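Local atomic coordinates of MSHA biogenesis protein MshE (Vibrio cholerae, PDB entry 5HTL), a protein that binds the second messenger cyclic di-GMP through its MshEN domain and probably takes part in building the MSHA pilus. Residues N30-T35 with G40-S45; E116-Q121 with Y125-V130; L93-G96 with L102-A105. All coordinates share one frame; numbering follows the deposited sequence.

Contact 1 (N30-T35 with G40-S45). With C2E (9,9'-[(2R,3R,3aS,5S,7aR,9R,10R,10aS,12S,14aR)-3,5,10,12-tetrahydroxy-5,12-dioxidooctahydro-2H,7H-difuro[3,2-d:3',2'-j][1,3,7,9,2,8]tetraoxadiphosphacyclododecine-2,9-diyl]bis(2-amino-1,9-dihydro-6H-purin-6-one)), chain C.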
loop_
_atom_site.group_PDB
_atom_site.type_symbol
_atom_site.label_atom_id
_atom_site.label_comp_id
_atom_site.label_asym_id
_atom_site.label_seq_id
_atom_site.Cartn_x
_atom_site.Cartn_y
_atom_site.Cartn_z
ATOM N N ASN A 30 10.564 19.330 -18.757
ATOM C CA ASN A 30 11.559 20.356 -19.093
ATOM C C ASN A 30 11.651 21.415 -17.997
ATOM O O ASN A 30 12.743 21.824 -17.586
ATOM C CB ASN A 30 11.220 21.032 -20.431
ATOM C CG ASN A 30 11.331 20.091 -21.619
ATOM O OD1 ASN A 30 11.992 19.056 -21.548
ATOM N ND2 ASN A 30 10.685 20.454 -22.725
ATOM N N ALA A 31 10.491 21.849 -17.517
ATOM C CA ALA A 31 10.395 22.949 -16.559
ATOM C C ALA A 31 10.813 22.570 -15.137
ATOM O O ALA A 31 11.257 23.426 -14.357
ATOM C CB ALA A 31 8.977 23.496 -16.548
ATOM N N GLN A 32 10.678 21.294 -14.802
ATOM C CA GLN A 32 10.973 20.804 -13.460
ATOM C C GLN A 32 12.476 20.819 -13.153
ATOM O O GLN A 32 12.881 21.003 -11.996
ATOM C CB GLN A 32 10.385 19.396 -13.308
ATOM C CG GLN A 32 11.191 18.458 -12.449
ATOM C CD GLN A 32 10.545 17.097 -12.306
ATOM O OE1 GLN A 32 10.466 16.326 -13.258
ATOM N NE2 GLN A 32 10.117 16.782 -11.099
ATOM N N LYS A 33 13.291 20.662 -14.194
ATOM C CA LYS A 33 14.737 20.485 -14.035
ATOM C C LYS A 33 15.390 21.524 -13.127
ATOM O O LYS A 33 15.250 22.730 -13.339
ATOM C CB LYS A 33 15.436 20.439 -15.397
ATOM C CG LYS A 33 15.116 19.184 -16.201
ATOM C CD LYS A 33 15.822 19.194 -17.548
ATOM C CE LYS A 33 15.541 17.917 -18.310
ATOM N NZ LYS A 33 15.942 16.735 -17.506
ATOM N N ASN A 34 16.071 21.011 -12.101
ATOM C CA ASN A 34 16.792 21.794 -11.083
ATOM C C ASN A 34 16.014 22.849 -10.314
ATOM O O ASN A 34 16.614 23.749 -9.739
ATOM C CB ASN A 34 18.099 22.390 -11.623
ATOM C CG ASN A 34 19.319 21.600 -11.181
ATOM O OD1 ASN A 34 19.281 20.370 -11.128
ATOM N ND2 ASN A 34 20.400 22.302 -10.842
ATOM N N THR A 35 14.690 22.725 -10.289
ATOM C CA THR A 35 13.846 23.639 -9.524
ATOM C C THR A 35 13.595 23.119 -8.123
ATOM O O THR A 35 13.074 23.838 -7.281
ATOM C CB THR A 35 12.474 23.857 -10.201
ATOM O OG1 THR A 35 11.737 22.628 -10.206
ATOM C CG2 THR A 35 12.654 24.353 -11.608
ATOM N N GLY A 40 4.390 16.401 -10.176
ATOM C CA GLY A 40 2.996 16.733 -9.926
ATOM C C GLY A 40 2.829 18.208 -9.610
ATOM O O GLY A 40 1.975 18.893 -10.187
ATOM N N ASP A 41 3.655 18.708 -8.695
ATOM C CA ASP A 41 3.610 20.119 -8.318
ATOM C C ASP A 41 3.965 21.027 -9.503
ATOM O O ASP A 41 3.440 22.131 -9.629
ATOM C CB ASP A 41 4.511 20.368 -7.101
ATOM C CG ASP A 41 3.906 19.836 -5.795
ATOM O OD1 ASP A 41 2.661 19.749 -5.675
ATOM O OD2 ASP A 41 4.688 19.515 -4.876
ATOM N N THR A 42 4.835 20.557 -10.392
ATOM C CA THR A 42 5.143 21.317 -11.603
ATOM C C THR A 42 3.935 21.396 -12.541
ATOM O O THR A 42 3.603 22.463 -13.062
ATOM C CB THR A 42 6.360 20.744 -12.339
ATOM O OG1 THR A 42 7.482 20.733 -11.437
ATOM C CG2 THR A 42 6.716 21.605 -13.532
ATOM N N LEU A 43 3.283 20.263 -12.752
ATOM C CA LEU A 43 2.043 20.224 -13.517
ATOM C C LEU A 43 0.957 21.121 -12.923
ATOM O O LEU A 43 0.239 21.801 -13.656
ATOM C CB LEU A 43 1.561 18.782 -13.620
ATOM C CG LEU A 43 2.414 17.895 -14.525
ATOM C CD1 LEU A 43 2.108 16.443 -14.239
ATOM C CD2 LEU A 43 2.170 18.235 -15.991
ATOM N N ILE A 44 0.844 21.148 -11.596
ATOM C CA ILE A 44 -0.122 22.028 -10.929
ATOM C C ILE A 44 0.230 23.501 -11.132
ATOM O O ILE A 44 -0.638 24.331 -11.418
ATOM C CB ILE A 44 -0.196 21.730 -9.422
ATOM C CG1 ILE A 44 -0.848 20.374 -9.190
ATOM C CG2 ILE A 44 -1.005 22.815 -8.696
ATOM C CD1 ILE A 44 -0.773 19.915 -7.745
ATOM N N SER A 45 1.510 23.825 -11.001
ATOM C CA SER A 45 1.970 25.193 -11.209
ATOM C C SER A 45 1.651 25.697 -12.616
ATOM O O SER A 45 1.333 26.874 -12.803
ATOM C CB SER A 45 3.468 25.293 -10.924
ATOM O OG SER A 45 4.246 24.883 -12.033
HETATM P P1 C2E C . 7.814 8.383 -10.362
HETATM O O2P C2E C . 6.419 8.681 -10.853
HETATM O O1P C2E C . 8.188 6.925 -10.525
HETATM O "O5'" C2E C . 8.816 9.313 -11.154
HETATM C "C5'" C2E C . 10.186 9.451 -10.897
HETATM C "C4'" C2E C . 10.826 10.558 -11.598
HETATM O "O4'" C2E C . 10.756 10.380 -12.980
HETATM C "C3'" C2E C . 10.140 11.868 -11.322
HETATM O "O3'" C2E C . 10.776 12.531 -10.256
HETATM C "C2'" C2E C . 10.182 12.546 -12.541
HETATM O "O2'" C2E C . 11.335 13.414 -12.593
HETATM C "C1'" C2E C . 10.249 11.520 -13.610
HETATM N N9 C2E C . 8.947 11.197 -14.107
HETATM C C8 C2E C . 7.731 10.966 -13.621
HETATM N N7 C2E C . 6.955 10.673 -14.673
HETATM C C5 C2E C . 7.705 10.721 -15.814
HETATM C C6 C2E C . 7.376 10.490 -17.155
HETATM O O6 C2E C . 6.116 10.165 -17.508
HETATM N N1 C2E C . 8.327 10.610 -18.089
HETATM C C2 C2E C . 9.574 10.930 -17.734
HETATM N N2 C2E C . 10.544 11.043 -18.779
HETATM N N3 C2E C . 9.944 11.158 -16.455
HETATM C C4 C2E C . 9.030 11.063 -15.463
HETATM P P11 C2E C . 9.940 13.372 -9.194
HETATM O O21 C2E C . 10.881 14.140 -8.281
HETATM O O11 C2E C . 9.109 14.361 -9.959
HETATM O O5A C2E C . 8.928 12.474 -8.416
HETATM C C5A C2E C . 9.360 11.416 -7.574
HETATM C C4A C2E C . 8.350 10.462 -7.193
HETATM O O4A C2E C . 7.369 11.098 -6.303
HETATM C C3A C2E C . 7.550 9.974 -8.337
HETATM O O3A C2E C . 7.960 8.711 -8.821
HETATM C C2A C2E C . 6.154 9.923 -7.858
HETATM O O2A C2E C . 5.807 8.724 -7.292
HETATM C C1A C2E C . 6.059 10.969 -6.806
HETATM N N91 C2E C . 5.647 12.311 -7.197
HETATM C C81 C2E C . 5.797 12.933 -8.383
HETATM N N71 C2E C . 5.309 14.184 -8.300
HETATM C C51 C2E C . 4.848 14.372 -7.040
HETATM C C61 C2E C . 4.251 15.427 -6.343
HETATM O O61 C2E C . 4.001 16.652 -6.939
HETATM N N11 C2E C . 3.910 15.259 -5.066
HETATM C C21 C2E C . 4.133 14.106 -4.444
HETATM N N21 C2E C . 3.730 14.030 -3.097
HETATM N N31 C2E C . 4.709 13.065 -5.057
HETATM C C41 C2E C . 5.072 13.186 -6.352
#
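Gln32 and Thr42 meet where the end of helix 22-32 passes the start of helix 39-45, their CA atoms 6.1 Å apart, and the glutamine then runs on to the cyclic di-GMP. At the root of its side chain, Gln32 CB rests 3.7 Å from Thr42 OG1. That hydroxyl lies anti to the threonine carbonyl carbon (chi1 -57°) and is hydrogen-bonded to Arg38 O, and its contact with the Gln32 methylene is van der Waals; the other branch, Thr42 CG2, sits 4.2 Å from Ala31 CB. Beyond CG the glutamine chain is extended (chi2 178°), which carries the amide from the helix to the ligand. There both ends of the amide are used. Gln32 OE1 accepts from the ribose hydroxyl C2E O2' at 3.1 Å, while Gln32 NE2 donates to the phosphate oxygen C2E O11 at 2.9 Å and also bonds to Arg37 O. Opposite hydrogen-bonding roles at its two ends fix which way round the amide is turned. From the other segment the backbone completes the grip: Gly40 N gives a fairly straight bond, 166° at the hydrogen, to C2E N71 of one guanine 3.0 Å away, and Asp41 N makes a weak, bent one to O61 of the same base. With few contacts between the helices themselves, this is a ligand-binding site in which one helix end reads sugar and phosphate and the next helix start reads the Hoogsteen edge of a guanine, within the cyclic di-GMP pocket of MshE.

Contact 2 (E116-Q121 with Y125-V130)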
loop_
_atom_site.group_PDB
_atom_site.type_symbol
_atom_site.label_atom_id
_atom_site.label_comp_id
_atom_site.label_asym_id
_atom_site.label_seq_id
_atom_site.Cartn_x
_atom_site.Cartn_y
_atom_site.Cartn_z
ATOM N N GLU A 116 11.666 6.728 5.873
ATOM C CA GLU A 116 12.812 6.199 6.602
ATOM C C GLU A 116 12.783 6.701 8.038
ATOM O O GLU A 116 13.028 5.953 8.981
ATOM C CB GLU A 116 14.114 6.615 5.920
ATOM C CG GLU A 116 15.356 5.907 6.465
ATOM C CD GLU A 116 15.590 4.554 5.815
ATOM O OE1 GLU A 116 16.722 4.035 5.912
ATOM O OE2 GLU A 116 14.647 4.010 5.204
ATOM N N ALA A 117 12.478 7.983 8.195
ATOM C CA ALA A 117 12.352 8.595 9.504
ATOM C C ALA A 117 11.256 7.942 10.333
ATOM O O ALA A 117 11.450 7.614 11.505
ATOM C CB ALA A 117 12.081 10.072 9.351
ATOM N N LEU A 118 10.096 7.758 9.716
ATOM C CA LEU A 118 8.961 7.138 10.389
ATOM C C LEU A 118 9.321 5.734 10.881
ATOM O O LEU A 118 8.995 5.359 12.011
ATOM C CB LEU A 118 7.775 7.066 9.423
ATOM C CG LEU A 118 6.373 6.920 9.993
ATOM C CD1 LEU A 118 6.066 8.046 10.940
ATOM C CD2 LEU A 118 5.399 6.930 8.819
ATOM N N LEU A 119 10.004 4.970 10.031
ATOM C CA LEU A 119 10.438 3.613 10.358
ATOM C C LEU A 119 11.351 3.559 11.577
ATOM O O LEU A 119 11.217 2.683 12.430
ATOM C CB LEU A 119 11.171 2.998 9.168
ATOM C CG LEU A 119 10.330 2.387 8.050
ATOM C CD1 LEU A 119 11.112 2.354 6.745
ATOM C CD2 LEU A 119 9.914 0.986 8.462
ATOM N N ASN A 120 12.298 4.483 11.649
ATOM C CA ASN A 120 13.219 4.479 12.774
ATOM C C ASN A 120 12.561 5.005 14.045
ATOM O O ASN A 120 12.996 4.690 15.154
ATOM C CB ASN A 120 14.485 5.262 12.429
ATOM C CG ASN A 120 15.276 4.622 11.308
ATOM O OD1 ASN A 120 15.051 3.458 10.956
ATOM N ND2 ASN A 120 16.199 5.376 10.731
ATOM N N GLN A 121 11.497 5.787 13.880
ATOM C CA GLN A 121 10.790 6.412 14.994
ATOM C C GLN A 121 9.732 5.493 15.612
ATOM O O GLN A 121 9.422 5.604 16.797
ATOM C CB GLN A 121 10.137 7.717 14.530
ATOM C CG GLN A 121 9.417 8.499 15.621
ATOM C CD GLN A 121 10.343 8.997 16.722
ATOM O OE1 GLN A 121 11.475 9.403 16.462
ATOM N NE2 GLN A 121 9.861 8.962 17.959
ATOM N N TYR A 125 6.835 -1.654 14.894
ATOM C CA TYR A 125 5.502 -1.608 14.325
ATOM C C TYR A 125 5.705 -1.629 12.826
ATOM O O TYR A 125 6.644 -1.006 12.327
ATOM C CB TYR A 125 4.770 -0.327 14.715
ATOM C CG TYR A 125 4.172 -0.320 16.101
ATOM C CD1 TYR A 125 3.046 -1.084 16.398
ATOM C CD2 TYR A 125 4.705 0.479 17.104
ATOM C CE1 TYR A 125 2.484 -1.066 17.668
ATOM C CE2 TYR A 125 4.149 0.503 18.377
ATOM C CZ TYR A 125 3.041 -0.271 18.651
ATOM O OH TYR A 125 2.494 -0.241 19.917
ATOM N N GLY A 126 4.851 -2.367 12.119
ATOM C CA GLY A 126 4.789 -2.304 10.670
ATOM C C GLY A 126 3.671 -1.345 10.301
ATOM O O GLY A 126 2.868 -0.986 11.167
ATOM N N PHE A 127 3.630 -0.913 9.043
ATOM C CA PHE A 127 2.718 0.160 8.643
ATOM C C PHE A 127 1.796 -0.195 7.479
ATOM O O PHE A 127 2.184 -0.888 6.542
ATOM C CB PHE A 127 3.490 1.426 8.239
ATOM C CG PHE A 127 4.634 1.774 9.145
ATOM C CD1 PHE A 127 5.852 2.168 8.605
ATOM C CD2 PHE A 127 4.497 1.737 10.520
ATOM C CE1 PHE A 127 6.917 2.499 9.424
ATOM C CE2 PHE A 127 5.560 2.060 11.347
ATOM C CZ PHE A 127 6.769 2.444 10.796
ATOM N N GLU A 128 0.572 0.315 7.546
ATOM C CA GLU A 128 -0.282 0.411 6.377
ATOM C C GLU A 128 -0.446 1.898 6.104
ATOM O O GLU A 128 -0.808 2.640 7.012
ATOM C CB GLU A 128 -1.653 -0.209 6.653
ATOM C CG GLU A 128 -1.643 -1.680 7.027
ATOM C CD GLU A 128 -3.041 -2.200 7.315
ATOM O OE1 GLU A 128 -3.171 -3.169 8.090
ATOM O OE2 GLU A 128 -4.010 -1.625 6.774
ATOM N N PHE A 129 -0.193 2.326 4.867
ATOM C CA PHE A 129 -0.253 3.751 4.525
ATOM C C PHE A 129 -1.529 4.133 3.798
ATOM O O PHE A 129 -2.039 3.385 2.962
ATOM C CB PHE A 129 0.940 4.177 3.661
ATOM C CG PHE A 129 2.268 4.071 4.353
ATOM C CD1 PHE A 129 2.577 4.893 5.423
ATOM C CD2 PHE A 129 3.214 3.154 3.919
ATOM C CE1 PHE A 129 3.815 4.799 6.057
ATOM C CE2 PHE A 129 4.443 3.053 4.546
ATOM C CZ PHE A 129 4.741 3.875 5.615
ATOM N N VAL A 130 -2.034 5.315 4.118
ATOM C CA VAL A 130 -3.128 5.928 3.386
ATOM C C VAL A 130 -2.760 7.390 3.167
ATOM O O VAL A 130 -1.907 7.935 3.864
ATOM C CB VAL A 130 -4.481 5.793 4.128
ATOM C CG1 VAL A 130 -4.798 4.321 4.435
ATOM C CG2 VAL A 130 -4.494 6.600 5.405
#
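Leu118 and Leu119 of the helix meet Phe127 and Phe129 of the strand mainly through apolar contacts; no hydrogen bond crosses between 116-121 and 125-130. Among the aliphatic-to-aromatic contacts the shortest runs from Leu119 CD2 to Phe127 CE1, at 3.5 Å. Just behind it, Leu119 CG is 3.7 Å from Phe127 CE1. The CD2 methyl comes in obliquely. Leu118 works on the next ring: Leu118 CD2 lies 3.8 Å from Phe129 CE1, at the ring edge and in its plane, the two side chains advancing from opposite directions. The leucine has CG anti to its amide nitrogen (chi1 -159°), which sends the branched end across the gap to the strand. Contacts with the helix backbone form a second group. Phe127 CZ lies 3.9 Å from Leu118 O and the same distance from Leu119 CA, the latter in the ring plane at its edge. The third kind lies within the strand, an aliphatic carbon over a ring: Phe127 CB sits 3.8 Å above one face of the Phe129 ring, displaced toward its rim. With these side chains between them, the axes of the two segments come within 9.9 Å and run at 140° to each other. The helix is the connection of the beta-alpha-beta unit 101-106, 112-121, 126-131: Leu118 also touches Ile104 on the middle strand and Leu90 on helix 84-90, while Leu119 packs on Arg89 of the second subunit.

Contact 3 (L93-G96 with L102-A105)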
loop_
_atom_site.group_PDB
_atom_site.type_symbol
_atom_site.label_atom_id
_atom_site.label_comp_id
_atom_site.label_asym_id
_atom_site.label_seq_id
_atom_site.Cartn_x
_atom_site.Cartn_y
_atom_site.Cartn_z
ATOM N N LEU A 93 0.193 10.827 10.576
ATOM C CA LEU A 93 -0.669 10.639 11.740
ATOM C C LEU A 93 -1.023 9.172 11.892
ATOM O O LEU A 93 -1.543 8.556 10.964
ATOM C CB LEU A 93 -1.962 11.441 11.569
ATOM C CG LEU A 93 -2.988 11.401 12.712
ATOM C CD1 LEU A 93 -2.429 12.165 13.894
ATOM C CD2 LEU A 93 -4.325 12.004 12.300
ATOM N N VAL A 94 -0.750 8.610 13.064
ATOM C CA VAL A 94 -1.159 7.246 13.370
ATOM C C VAL A 94 -2.646 7.236 13.706
ATOM O O VAL A 94 -3.074 7.870 14.675
ATOM C CB VAL A 94 -0.394 6.688 14.581
ATOM C CG1 VAL A 94 -0.786 5.234 14.818
ATOM C CG2 VAL A 94 1.102 6.818 14.365
ATOM N N ILE A 95 -3.437 6.563 12.872
ATOM C CA ILE A 95 -4.893 6.560 13.039
ATOM C C ILE A 95 -5.453 5.205 13.445
ATOM O O ILE A 95 -6.633 5.088 13.761
ATOM C CB ILE A 95 -5.631 7.067 11.769
ATOM C CG1 ILE A 95 -5.389 6.135 10.580
ATOM C CG2 ILE A 95 -5.215 8.506 11.442
ATOM C CD1 ILE A 95 -6.248 6.463 9.333
ATOM N N GLY A 96 -4.607 4.188 13.440
ATOM C CA GLY A 96 -5.041 2.872 13.865
ATOM C C GLY A 96 -3.887 2.070 14.411
ATOM O O GLY A 96 -2.755 2.209 13.940
ATOM N N LEU A 102 0.346 -0.562 12.422
ATOM C CA LEU A 102 -0.195 0.784 12.523
ATOM C C LEU A 102 -0.740 1.186 11.163
ATOM O O LEU A 102 -0.129 0.906 10.134
ATOM C CB LEU A 102 0.894 1.786 12.910
ATOM C CG LEU A 102 1.656 1.536 14.208
ATOM C CD1 LEU A 102 2.682 2.642 14.445
ATOM C CD2 LEU A 102 0.690 1.499 15.349
ATOM N N ARG A 103 -1.887 1.848 11.170
ATOM C CA ARG A 103 -2.358 2.521 9.981
ATOM C C ARG A 103 -1.927 3.972 10.112
ATOM O O ARG A 103 -2.230 4.623 11.101
ATOM C CB ARG A 103 -3.875 2.418 9.864
ATOM C CG ARG A 103 -4.448 3.146 8.646
ATOM C CD ARG A 103 -5.893 2.757 8.364
ATOM N NE ARG A 103 -5.956 1.359 7.965
ATOM C CZ ARG A 103 -6.409 0.381 8.744
ATOM N NH1 ARG A 103 -6.896 0.658 9.947
ATOM N NH2 ARG A 103 -6.403 -0.868 8.299
ATOM N N ILE A 104 -1.252 4.467 9.082
ATOM C CA ILE A 104 -0.680 5.805 9.130
ATOM C C ILE A 104 -1.132 6.620 7.927
ATOM O O ILE A 104 -0.908 6.235 6.777
ATOM C CB ILE A 104 0.866 5.752 9.162
ATOM C CG1 ILE A 104 1.345 4.945 10.380
ATOM C CG2 ILE A 104 1.460 7.166 9.177
ATOM C CD1 ILE A 104 2.851 4.936 10.569
ATOM N N ALA A 105 -1.767 7.755 8.211
ATOM C CA ALA A 105 -2.141 8.707 7.165
ATOM C C ALA A 105 -0.985 9.659 6.914
ATOM O O ALA A 105 -0.431 10.215 7.856
ATOM C CB ALA A 105 -3.395 9.478 7.567
HETATM O O HOH W 1 -7.803 2.950 12.069
#
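Ile95 and Arg103 lie against each other at the irregular end of this antiparallel pair, while Leu93 and Ala105 hold the regular end. Regularity there is measurable: Leu93 N to Ala105 O and Ala105 N to Leu93 O are both 2.9 Å. Next along, Val94 and Ile104 form a non-hydrogen-bonded pair, and Val94 CG1 lies 4.1 Å from Leu102 CD2. Leu93, Val94, Ile95, Leu102, Ile104 and Ala105 are all buried, Gly96 and Arg103 partly exposed; Leu93 is further covered by helix 134-144. Then the register slips by one, and Ile95 and Gly96 both face Arg103: a classic beta bulge in the hairpin of strands 92-98 and 101-106. Arg103 O accepts from Ile95 N nearly along the C=O axis, and from Gly96 N only weakly, at 3.4 Å. Return bonding comes from Arg103 N to Gly96 O, with the donor 42° out of the carbonyl plane. Ile95 CG1 takes the crowded position between amide nitrogen and carbonyl carbon (chi1 64°), which lays it 3.7 Å from Arg103 CG; the two side chains cross obliquely. Toward the partly exposed side, the arginine chain bends at chi3 (-66°). A water in the guanidinium plane accepts from Arg103 NH1 at 3.3 Å and donates to Ile95 O, whereas Arg103 NH2 forms a salt bridge with Glu128, and Thr35 of the second subunit packs on both Ile95 and Arg103.

In the fold
Contacts 2 and 3 belong to one sheet, their centres about 9 Å apart: strand 126-131 pairs with strand 101-106, and Phe127 CD2 packs 3.6 Å from Ile104 CD1. Contact 3 is the buried one, dominated by backbone bonds between strands; contact 2, partly buried, joins a helix to an outer strand of the sheet, 126-131, mainly by side-chain packing, with no hydrogen bond across. Both reach the second subunit. Contact 1 stands apart, on the opposite side of the chain's centre, with nearest atoms about 16 Å from either of the others. Its helix ends barely touch and no hydrogen bond joins them; the Gln32 amide and the Gly40 and Asp41 N-H groups bond cyclic di-GMP.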